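Local structure of C-type lectin domain family 4 member F (Mus musculus, 6JJJ) at residues 16-19 / 20-23; 65-68 / 69-73; 108-111 / 112-116. The protein acts as a Kupffer-cell C-type lectin receptor with affinity for galactose and fucose, here as an extracellular piece with the lectin domain and the helix leading into it. All blocks are in the same frame, centred on the assembly; numbering follows the deposited sequence.

Contact 1: residues 16-19 / 20-23; sequences TQNQ and VLQL
Asn18 and Gln22 meet one turn apart on helix 9-25. The Asn18 side chain swings out with CG trans to the backbone N (chi1 -176°). Gln22 sets its CG beside the backbone N and runs extended from there. The two amide groups then come together through their nitrogens, with Asn18 ND2 3.2 Å from Gln22 NE2. Their planes stand almost perpendicular, 82° apart. Leu21 crosses Asn18 at about a right angle, and its CD1 lies 4.1 Å from Asn18 OD1. Its CB also packs on the backbone, 3.3 Å from Asn18 O. Val20 lays CG1 3.7 Å from Thr16 O, and Leu23 brings CG to 3.5 Å from Gln19 O. Regular helix bonds run beneath these side chains. Val20 N gives one to Thr16 O at 3.2 Å, and Gln22 N gives one to Asn18 O at the same length. The bond from Leu23 N to Gln19 O is weak. Leu21 packs on Leu21 of the second and third subunits, and Val20 on Leu21 of the third. This fits a trimeric coiled-coil stalk. Asn18 OD1 accepts a weak hydrogen bond from Trp154 NE1 of the second subunit. As modelled, both amide nitrogens are donors and make no hydrogen bond to each other; at this resolution the amide orientations are not certain. The hydrogen bonds between the two segments come from the backbone.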
ATOM      1  N   THR A  16       9.257 -10.575   3.858  1.00108.14           N
ATOM      2  CA  THR A  16       8.233 -10.614   2.820  1.00107.05           C
ATOM      3  C   THR A  16       7.299  -9.421   2.965  1.00114.38           C
ATOM      4  O   THR A  16       7.053  -8.684   2.003  1.00114.47           O
ATOM      5  CB  THR A  16       7.440 -11.920   2.891  1.00106.65           C
ATOM      6  OG1 THR A  16       6.710 -11.979   4.122  1.00108.77           O
ATOM      7  CG2 THR A  16       8.366 -13.106   2.785  1.00104.45           C
ATOM      8  N   GLN A  17       6.866  -9.197   4.153  1.00 83.40           N
ATOM      9  CA  GLN A  17       6.041  -8.071   4.313  1.00100.07           C
ATOM     10  C   GLN A  17       6.680  -6.934   3.568  1.00102.67           C
ATOM     11  O   GLN A  17       6.124  -6.340   2.692  1.00102.34           O
ATOM     12  CB  GLN A  17       5.974  -7.700   5.763  1.00102.03           C
ATOM     13  CG  GLN A  17       4.814  -8.302   6.484  1.00113.29           C
ATOM     14  CD  GLN A  17       4.455  -7.509   7.698  1.00124.99           C
ATOM     15  OE1 GLN A  17       5.188  -6.622   8.111  1.00130.35           O
ATOM     16  NE2 GLN A  17       3.324  -7.820   8.276  1.00129.14           N
ATOM     17  N   ASN A  18       7.898  -6.641   3.903  1.00115.02           N
ATOM     18  CA  ASN A  18       8.535  -5.469   3.313  1.00119.00           C
ATOM     19  C   ASN A  18       8.483  -5.525   1.791  1.00116.72           C
ATOM     20  O   ASN A  18       8.247  -4.504   1.135  1.00111.56           O
ATOM     21  CB  ASN A  18       9.984  -5.361   3.786  1.00123.60           C
ATOM     22  CG  ASN A  18      10.667  -4.101   3.283  1.00123.17           C
ATOM     23  OD1 ASN A  18      10.161  -2.993   3.462  1.00122.97           O
ATOM     24  ND2 ASN A  18      11.819  -4.268   2.639  1.00123.20           N
ATOM     25  N   GLN A  19       8.705  -6.710   1.215  1.00155.31           N
ATOM     26  CA  GLN A  19       8.749  -6.834  -0.239  1.00153.64           C
ATOM     27  C   GLN A  19       7.463  -6.329  -0.878  1.00129.56           C
ATOM     28  O   GLN A  19       7.496  -5.694  -1.939  1.00129.84           O
ATOM     29  CB  GLN A  19       9.002  -8.290  -0.629  1.00164.48           C
ATOM     30  CG  GLN A  19       9.126  -8.532  -2.124  1.00171.72           C
ATOM     31  CD  GLN A  19       9.504  -9.966  -2.446  1.00175.92           C
ATOM     32  OE1 GLN A  19       9.876 -10.734  -1.558  1.00182.18           O
ATOM     33  NE2 GLN A  19       9.411 -10.337  -3.719  1.00172.30           N
ATOM     34  N   VAL A  20       6.319  -6.598  -0.249  1.00113.45           N
ATOM     35  CA  VAL A  20       5.051  -6.188  -0.834  1.00106.21           C
ATOM     36  C   VAL A  20       4.863  -4.682  -0.697  1.00105.25           C
ATOM     37  O   VAL A  20       4.237  -4.048  -1.555  1.00104.61           O
ATOM     38  CB  VAL A  20       3.894  -6.976  -0.190  1.00 99.35           C
ATOM     39  CG1 VAL A  20       4.161  -8.476  -0.275  1.00100.28           C
ATOM     40  CG2 VAL A  20       3.686  -6.546   1.249  1.00 99.90           C
ATOM     41  N   LEU A  21       5.408  -4.081   0.364  1.00101.18           N
ATOM     42  CA  LEU A  21       5.348  -2.630   0.499  1.00 93.08           C
ATOM     43  C   LEU A  21       6.015  -1.947  -0.689  1.00 96.46           C
ATOM     44  O   LEU A  21       5.452  -1.023  -1.288  1.00 98.34           O
ATOM     45  CB  LEU A  21       6.017  -2.196   1.801  1.00 89.87           C
ATOM     46  CG  LEU A  21       5.286  -2.504   3.104  1.00 90.14           C
ATOM     47  CD1 LEU A  21       6.210  -2.257   4.287  1.00 93.09           C
ATOM     48  CD2 LEU A  21       4.039  -1.659   3.241  1.00 89.86           C
ATOM     49  N   GLN A  22       7.219  -2.399  -1.052  1.00 93.28           N
ATOM     50  CA  GLN A  22       7.907  -1.830  -2.206  1.00105.55           C
ATOM     51  C   GLN A  22       7.046  -1.935  -3.458  1.00 94.29           C
ATOM     52  O   GLN A  22       7.044  -1.029  -4.299  1.00 90.89           O
ATOM     53  CB  GLN A  22       9.253  -2.530  -2.407  1.00132.27           C
ATOM     54  CG  GLN A  22      10.228  -2.341  -1.243  1.00160.39           C
ATOM     55  CD  GLN A  22      11.431  -3.274  -1.305  1.00184.43           C
ATOM     56  OE1 GLN A  22      11.569  -4.069  -2.234  1.00193.47           O
ATOM     57  NE2 GLN A  22      12.306  -3.176  -0.310  1.00191.45           N
ATOM     58  N   LEU A  23       6.286  -3.025  -3.584  1.00 88.82           N
ATOM     59  CA  LEU A  23       5.439  -3.218  -4.756  1.00 82.92           C
ATOM     60  C   LEU A  23       4.286  -2.221  -4.772  1.00 78.98           C
ATOM     61  O   LEU A  23       4.151  -1.425  -5.709  1.00 83.88           O
ATOM     62  CB  LEU A  23       4.908  -4.650  -4.780  1.00 87.41           C
ATOM     63  CG  LEU A  23       5.917  -5.755  -5.088  1.00 90.16           C
ATOM     64  CD1 LEU A  23       5.305  -7.125  -4.858  1.00 93.49           C
ATOM     65  CD2 LEU A  23       6.411  -5.610  -6.525  1.00 87.46           C
TER

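Contact 2: residues 65-68 / 69-73; sequences QEEQ and AFLVQ
Glu67 holds CG trans to its backbone N (chi1 176°) and stays extended, while Leu71, one turn on, keeps CG beside its own N (chi1 -77°). The two side chains therefore run side by side in the same direction, with Glu67 CG 4.1 Å from Leu71 CD2. The turn belongs to helix 65-75, the second of the two helices in the C-type lectin fold. Gln68 also starts trans to N but bends at chi2 (142°). It crosses Val72 at a slant, and its CG lies 3.9 Å from Val72 CG2. Ala69 sets its CB 3.4 Å from Glu66 O on a more exposed side of the helix. Phe70 turns its ring away from the preceding turn; its CB stays close, 3.3 Å from Glu67 O. That ring stacks on Phe31 and meets Tyr36. The buried Glu67 carboxylate is well supplied with partners: OE2 has a hydrogen bond with Tyr36 OH and a salt bridge with Lys149, and OE1 is bonded to Thr63 N. Such partners would probably keep it ionised. Tyr36 and Lys149 tie the helix to strands 34-38 and 147-151. Four successive i to i+4 backbone bonds link the two segments. Leu71 N meets Glu67 O in the carbonyl plane at 3.2 Å. The shortest of the four runs from Val72 N to Gln68 O, at 2.8 Å.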
ATOM      1  N   GLN A  65     -10.164 -16.608 -17.225  1.00125.32           N
ATOM      2  CA  GLN A  65     -10.926 -15.566 -17.906  1.00128.61           C
ATOM      3  C   GLN A  65     -11.307 -14.419 -16.982  1.00126.72           C
ATOM      4  O   GLN A  65     -11.323 -13.262 -17.414  1.00125.62           O
ATOM      5  CB  GLN A  65     -12.197 -16.157 -18.525  1.00139.31           C
ATOM      6  CG  GLN A  65     -13.261 -16.557 -17.515  1.00151.61           C
ATOM      7  CD  GLN A  65     -14.436 -17.273 -18.157  1.00164.95           C
ATOM      8  OE1 GLN A  65     -14.517 -17.384 -19.381  1.00170.68           O
ATOM      9  NE2 GLN A  65     -15.352 -17.766 -17.330  1.00168.04           N
ATOM     10  N   GLU A  66     -11.643 -14.717 -15.723  1.00135.29           N
ATOM     11  CA  GLU A  66     -11.859 -13.657 -14.745  1.00138.77           C
ATOM     12  C   GLU A  66     -10.605 -12.812 -14.571  1.00121.97           C
ATOM     13  O   GLU A  66     -10.693 -11.641 -14.180  1.00120.88           O
ATOM     14  CB  GLU A  66     -12.291 -14.247 -13.404  1.00148.17           C
ATOM     15  CG  GLU A  66     -13.777 -14.557 -13.315  1.00162.94           C
ATOM     16  CD  GLU A  66     -14.259 -14.719 -11.884  1.00173.91           C
ATOM     17  OE1 GLU A  66     -13.430 -14.623 -10.955  1.00176.63           O
ATOM     18  OE2 GLU A  66     -15.473 -14.938 -11.687  1.00177.24           O
ATOM     19  N   GLU A  67      -9.431 -13.396 -14.822  1.00104.49           N
ATOM     20  CA  GLU A  67      -8.198 -12.615 -14.825  1.00106.97           C
ATOM     21  C   GLU A  67      -8.239 -11.537 -15.900  1.00 98.56           C
ATOM     22  O   GLU A  67      -7.886 -10.380 -15.649  1.00 94.02           O
ATOM     23  CB  GLU A  67      -6.995 -13.532 -15.031  1.00122.68           C
ATOM     24  CG  GLU A  67      -5.677 -12.787 -15.150  1.00134.07           C
ATOM     25  CD  GLU A  67      -4.479 -13.707 -15.052  1.00142.76           C
ATOM     26  OE1 GLU A  67      -4.658 -14.934 -15.187  1.00146.46           O
ATOM     27  OE2 GLU A  67      -3.357 -13.201 -14.842  1.00144.89           O
ATOM     28  N   GLN A  68      -8.659 -11.908 -17.116  1.00121.20           N
ATOM     29  CA  GLN A  68      -8.739 -10.930 -18.197  1.00124.16           C
ATOM     30  C   GLN A  68      -9.671  -9.784 -17.829  1.00128.39           C
ATOM     31  O   GLN A  68      -9.408  -8.626 -18.176  1.00123.33           O
ATOM     32  CB  GLN A  68      -9.205 -11.596 -19.496  1.00123.92           C
ATOM     33  CG  GLN A  68      -9.412 -10.601 -20.634  1.00124.24           C
ATOM     34  CD  GLN A  68      -8.968 -11.126 -21.990  1.00129.42           C
ATOM     35  OE1 GLN A  68      -8.459 -12.241 -22.108  1.00138.61           O
ATOM     36  NE2 GLN A  68      -9.151 -10.312 -23.025  1.00125.51           N
ATOM     37  N   ALA A  69     -10.768 -10.085 -17.131  1.00 99.21           N
ATOM     38  CA  ALA A  69     -11.674  -9.025 -16.702  1.00111.26           C
ATOM     39  C   ALA A  69     -10.931  -8.005 -15.852  1.00110.94           C
ATOM     40  O   ALA A  69     -11.022  -6.797 -16.095  1.00114.25           O
ATOM     41  CB  ALA A  69     -12.852  -9.619 -15.928  1.00118.12           C
ATOM     42  N   PHE A  70     -10.151  -8.479 -14.878  1.00118.62           N
ATOM     43  CA  PHE A  70      -9.362  -7.575 -14.051  1.00109.99           C
ATOM     44  C   PHE A  70      -8.550  -6.621 -14.916  1.00114.02           C
ATOM     45  O   PHE A  70      -8.577  -5.401 -14.713  1.00115.03           O
ATOM     46  CB  PHE A  70      -8.444  -8.380 -13.132  1.00 97.97           C
ATOM     47  CG  PHE A  70      -7.436  -7.543 -12.418  1.00 91.82           C
ATOM     48  CD1 PHE A  70      -7.827  -6.677 -11.412  1.00 93.57           C
ATOM     49  CD2 PHE A  70      -6.097  -7.612 -12.757  1.00 90.46           C
ATOM     50  CE1 PHE A  70      -6.899  -5.899 -10.753  1.00 95.48           C
ATOM     51  CE2 PHE A  70      -5.163  -6.837 -12.101  1.00 93.13           C
ATOM     52  CZ  PHE A  70      -5.563  -5.980 -11.098  1.00 95.25           C
ATOM     53  N   LEU A  71      -7.829  -7.161 -15.899  1.00149.75           N
ATOM     54  CA  LEU A  71      -7.088  -6.319 -16.829  1.00147.10           C
ATOM     55  C   LEU A  71      -8.022  -5.331 -17.519  1.00159.49           C
ATOM     56  O   LEU A  71      -7.814  -4.114 -17.466  1.00160.58           O
ATOM     57  CB  LEU A  71      -6.366  -7.183 -17.861  1.00135.40           C
ATOM     58  CG  LEU A  71      -5.080  -7.907 -17.458  1.00129.19           C
ATOM     59  CD1 LEU A  71      -3.989  -6.921 -17.057  1.00118.80           C
ATOM     60  CD2 LEU A  71      -5.338  -8.913 -16.346  1.00129.62           C
ATOM     61  N   VAL A  72      -9.067  -5.847 -18.174  1.00111.94           N
ATOM     62  CA  VAL A  72      -9.918  -5.015 -19.019  1.00118.20           C
ATOM     63  C   VAL A  72     -10.428  -3.801 -18.252  1.00113.18           C
ATOM     64  O   VAL A  72     -10.358  -2.667 -18.741  1.00118.13           O
ATOM     65  CB  VAL A  72     -11.079  -5.847 -19.596  1.00123.41           C
ATOM     66  CG1 VAL A  72     -12.127  -4.941 -20.223  1.00126.48           C
ATOM     67  CG2 VAL A  72     -10.556  -6.844 -20.622  1.00124.16           C
ATOM     68  N   GLN A  73     -10.957  -4.011 -17.040  1.00140.54           N
ATOM     69  CA  GLN A  73     -11.523  -2.877 -16.317  1.00131.67           C
ATOM     70  C   GLN A  73     -10.448  -1.931 -15.790  1.00132.14           C
ATOM     71  O   GLN A  73     -10.750  -0.767 -15.504  1.00131.44           O
ATOM     72  CB  GLN A  73     -12.387  -3.330 -15.138  1.00126.78           C
ATOM     73  CG  GLN A  73     -12.646  -4.816 -15.029  1.00126.92           C
ATOM     74  CD  GLN A  73     -13.801  -5.135 -14.101  1.00127.04           C
ATOM     75  OE1 GLN A  73     -13.604  -5.584 -12.971  1.00123.23           O
ATOM     76  NE2 GLN A  73     -15.020  -4.907 -14.576  1.00130.46           N
TER

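Contact 3: residues 108-111 / 112-116; sequences GFWG and KNQPD. With CA (calcium ion), chain H.
Trp110 carries Pro115 over one face of its indole. Pro115 belongs to Gln114-Pro115-Asp116, the QPD motif of galactose-type C-type lectins, and a cis peptide bond precedes it. Pro115 CD sits 3.8 Å from the centroid of the six-membered ring of Trp110, 17° off the normal, which makes a CH-pi contact. It is offset toward the rim, with Trp110 CE3 3.6 Å from Pro115 CD. Pro115 CB adds a contact to Trp110 CZ3 at 3.8 Å. Next to the proline, Trp110 CB rests 3.3 Å from Gln114 O, and Gln114 CB lies 3.5 Å from Gly111 N. Farther out, Trp135 meets the Trp110 indole edge-to-face and Trp93 packs on it at a slant. The next residue after the proline, Asp116, binds calcium through OD1, in a site shared with Glu126, Asn136 and Asp137. The motif and this calcium are consistent with the sugar-binding site of galactose-type relatives. A water is also a ligand, its oxygen 2.3 Å from the calcium ion. The same water donates a hydrogen bond to Asp116 OD2, which is 2.9 Å from the water oxygen.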
ATOM      1  N   GLY A 108     -12.149 -16.278 -27.999  1.00126.14           N
ATOM      2  CA  GLY A 108     -13.135 -15.344 -27.489  1.00141.85           C
ATOM      3  C   GLY A 108     -12.459 -14.070 -27.041  1.00139.24           C
ATOM      4  O   GLY A 108     -12.998 -12.975 -27.213  1.00139.95           O
ATOM      5  N   PHE A 109     -11.257 -14.203 -26.475  1.00130.40           N
ATOM      6  CA  PHE A 109     -10.480 -13.039 -26.076  1.00133.52           C
ATOM      7  C   PHE A 109      -9.934 -12.282 -27.279  1.00138.44           C
ATOM      8  O   PHE A 109      -9.511 -11.132 -27.132  1.00142.23           O
ATOM      9  CB  PHE A 109      -9.316 -13.460 -25.176  1.00131.83           C
ATOM     10  CG  PHE A 109      -9.742 -14.173 -23.924  1.00126.79           C
ATOM     11  CD1 PHE A 109     -10.964 -13.904 -23.328  1.00122.60           C
ATOM     12  CD2 PHE A 109      -8.905 -15.106 -23.333  1.00125.15           C
ATOM     13  CE1 PHE A 109     -11.351 -14.566 -22.177  1.00118.70           C
ATOM     14  CE2 PHE A 109      -9.282 -15.765 -22.179  1.00121.29           C
ATOM     15  CZ  PHE A 109     -10.505 -15.495 -21.600  1.00118.38           C
ATOM     16  N   TRP A 110      -9.919 -12.903 -28.455  1.00145.17           N
ATOM     17  CA  TRP A 110      -9.483 -12.219 -29.660  1.00138.80           C
ATOM     18  C   TRP A 110     -10.634 -11.424 -30.268  1.00127.70           C
ATOM     19  O   TRP A 110     -11.814 -11.705 -30.034  1.00121.52           O
ATOM     20  CB  TRP A 110      -8.964 -13.209 -30.704  1.00133.74           C
ATOM     21  CG  TRP A 110      -7.811 -14.054 -30.276  1.00123.19           C
ATOM     22  CD1 TRP A 110      -7.866 -15.287 -29.697  1.00118.36           C
ATOM     23  CD2 TRP A 110      -6.420 -13.740 -30.421  1.00114.18           C
ATOM     24  NE1 TRP A 110      -6.597 -15.759 -29.464  1.00115.61           N
ATOM     25  CE2 TRP A 110      -5.691 -14.827 -29.899  1.00113.16           C
ATOM     26  CE3 TRP A 110      -5.722 -12.644 -30.938  1.00109.70           C
ATOM     27  CZ2 TRP A 110      -4.297 -14.849 -29.876  1.00108.89           C
ATOM     28  CZ3 TRP A 110      -4.340 -12.666 -30.913  1.00104.70           C
ATOM     29  CH2 TRP A 110      -3.642 -13.761 -30.388  1.00104.71           C
ATOM     30  N   GLY A 111     -10.276 -10.423 -31.072  1.00118.66           N
ATOM     31  CA  GLY A 111     -11.263  -9.673 -31.824  1.00123.91           C
ATOM     32  C   GLY A 111     -12.138 -10.571 -32.673  1.00129.09           C
ATOM     33  O   GLY A 111     -11.856 -11.767 -32.805  1.00125.90           O
ATOM     34  N   LYS A 112     -13.206 -10.012 -33.250  1.00194.48           N
ATOM     35  CA  LYS A 112     -14.136 -10.826 -34.026  1.00205.91           C
ATOM     36  C   LYS A 112     -13.424 -11.559 -35.158  1.00213.94           C
ATOM     37  O   LYS A 112     -13.783 -12.693 -35.495  1.00215.08           O
ATOM     38  CB  LYS A 112     -15.260  -9.951 -34.579  1.00202.34           C
ATOM     39  CG  LYS A 112     -16.200  -9.399 -33.521  1.00196.72           C
ATOM     40  CD  LYS A 112     -17.377  -8.670 -34.156  1.00187.76           C
ATOM     41  CE  LYS A 112     -18.361  -8.172 -33.109  1.00180.92           C
ATOM     42  NZ  LYS A 112     -19.534  -7.505 -33.741  1.00175.55           N
ATOM     43  N   ASN A 113     -12.421 -10.924 -35.765  1.00134.32           N
ATOM     44  CA  ASN A 113     -11.549 -11.562 -36.757  1.00135.48           C
ATOM     45  C   ASN A 113     -10.117 -11.181 -36.382  1.00135.89           C
ATOM     46  O   ASN A 113      -9.594 -10.160 -36.838  1.00137.98           O
ATOM     47  CB  ASN A 113     -11.914 -11.156 -38.194  1.00133.42           C
ATOM     48  CG  ASN A 113     -12.003  -9.655 -38.383  1.00128.12           C
ATOM     49  OD1 ASN A 113     -10.996  -8.985 -38.622  1.00123.97           O
ATOM     50  ND2 ASN A 113     -13.216  -9.120 -38.299  1.00128.60           N
ATOM     51  N   GLN A 114      -9.482 -12.003 -35.538  1.00113.17           N
ATOM     52  CA  GLN A 114      -8.159 -11.706 -35.001  1.00110.57           C
ATOM     53  C   GLN A 114      -7.585 -13.006 -34.450  1.00111.75           C
ATOM     54  O   GLN A 114      -8.350 -13.809 -33.904  1.00115.35           O
ATOM     55  CB  GLN A 114      -8.245 -10.646 -33.897  1.00108.19           C
ATOM     56  CG  GLN A 114      -7.028  -9.742 -33.757  1.00109.31           C
ATOM     57  CD  GLN A 114      -6.676  -9.009 -35.035  1.00113.06           C
ATOM     58  OE1 GLN A 114      -5.920  -9.515 -35.862  1.00113.81           O
ATOM     59  NE2 GLN A 114      -7.223  -7.810 -35.205  1.00115.60           N
ATOM     60  N   PRO A 115      -6.271 -13.244 -34.568  1.00128.33           N
ATOM     61  CA  PRO A 115      -5.240 -12.383 -35.165  1.00125.66           C
ATOM     62  C   PRO A 115      -5.296 -12.314 -36.690  1.00121.84           C
ATOM     63  O   PRO A 115      -5.718 -13.267 -37.344  1.00121.29           O
ATOM     64  CB  PRO A 115      -3.927 -13.037 -34.710  1.00127.58           C
ATOM     65  CG  PRO A 115      -4.279 -14.486 -34.532  1.00127.83           C
ATOM     66  CD  PRO A 115      -5.706 -14.505 -34.042  1.00128.30           C
ATOM     67  N   ASP A 116      -4.856 -11.182 -37.244  1.00121.63           N
ATOM     68  CA  ASP A 116      -4.808 -10.995 -38.685  1.00122.77           C
ATOM     69  C   ASP A 116      -3.392 -10.940 -39.236  1.00123.16           C
ATOM     70  O   ASP A 116      -3.202 -11.189 -40.430  1.00124.96           O
ATOM     71  CB  ASP A 116      -5.543  -9.704 -39.078  1.00121.90           C
ATOM     72  CG  ASP A 116      -4.990  -8.482 -38.372  1.00119.11           C
ATOM     73  OD1 ASP A 116      -4.081  -8.647 -37.531  1.00117.68           O
ATOM     74  OD2 ASP A 116      -5.472  -7.361 -38.647  1.00116.93           O
TER
HETATM   75 CA    CA H 602      -3.912  -6.749 -35.983  1.00101.46          CA
HETATM   76  O   HOH W   1      -5.262  -5.090 -36.788  1.00122.79           O

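In the fold
All three contacts are local and follow one another along the chain. None closes a loop, and none encloses or crosses another, since each joins two adjoining segments. Contact 1 comes first, on the N-terminal helix 9-25, where the subunits pack together. The chain then enters the lectin domain and reaches contact 2 on helix 65-75; the centres of these two are about 24 Å apart, and both touch the third subunit. Contact 3 comes last, in the long loop between strands 94-95 and 128-131. Its Phe109 packs on Gln65 and Gln68, which joins the loop to the helix of contact 2. Contacts 1 and 3 lie on opposite sides of the chain's centre, stalk at one end and calcium at the other.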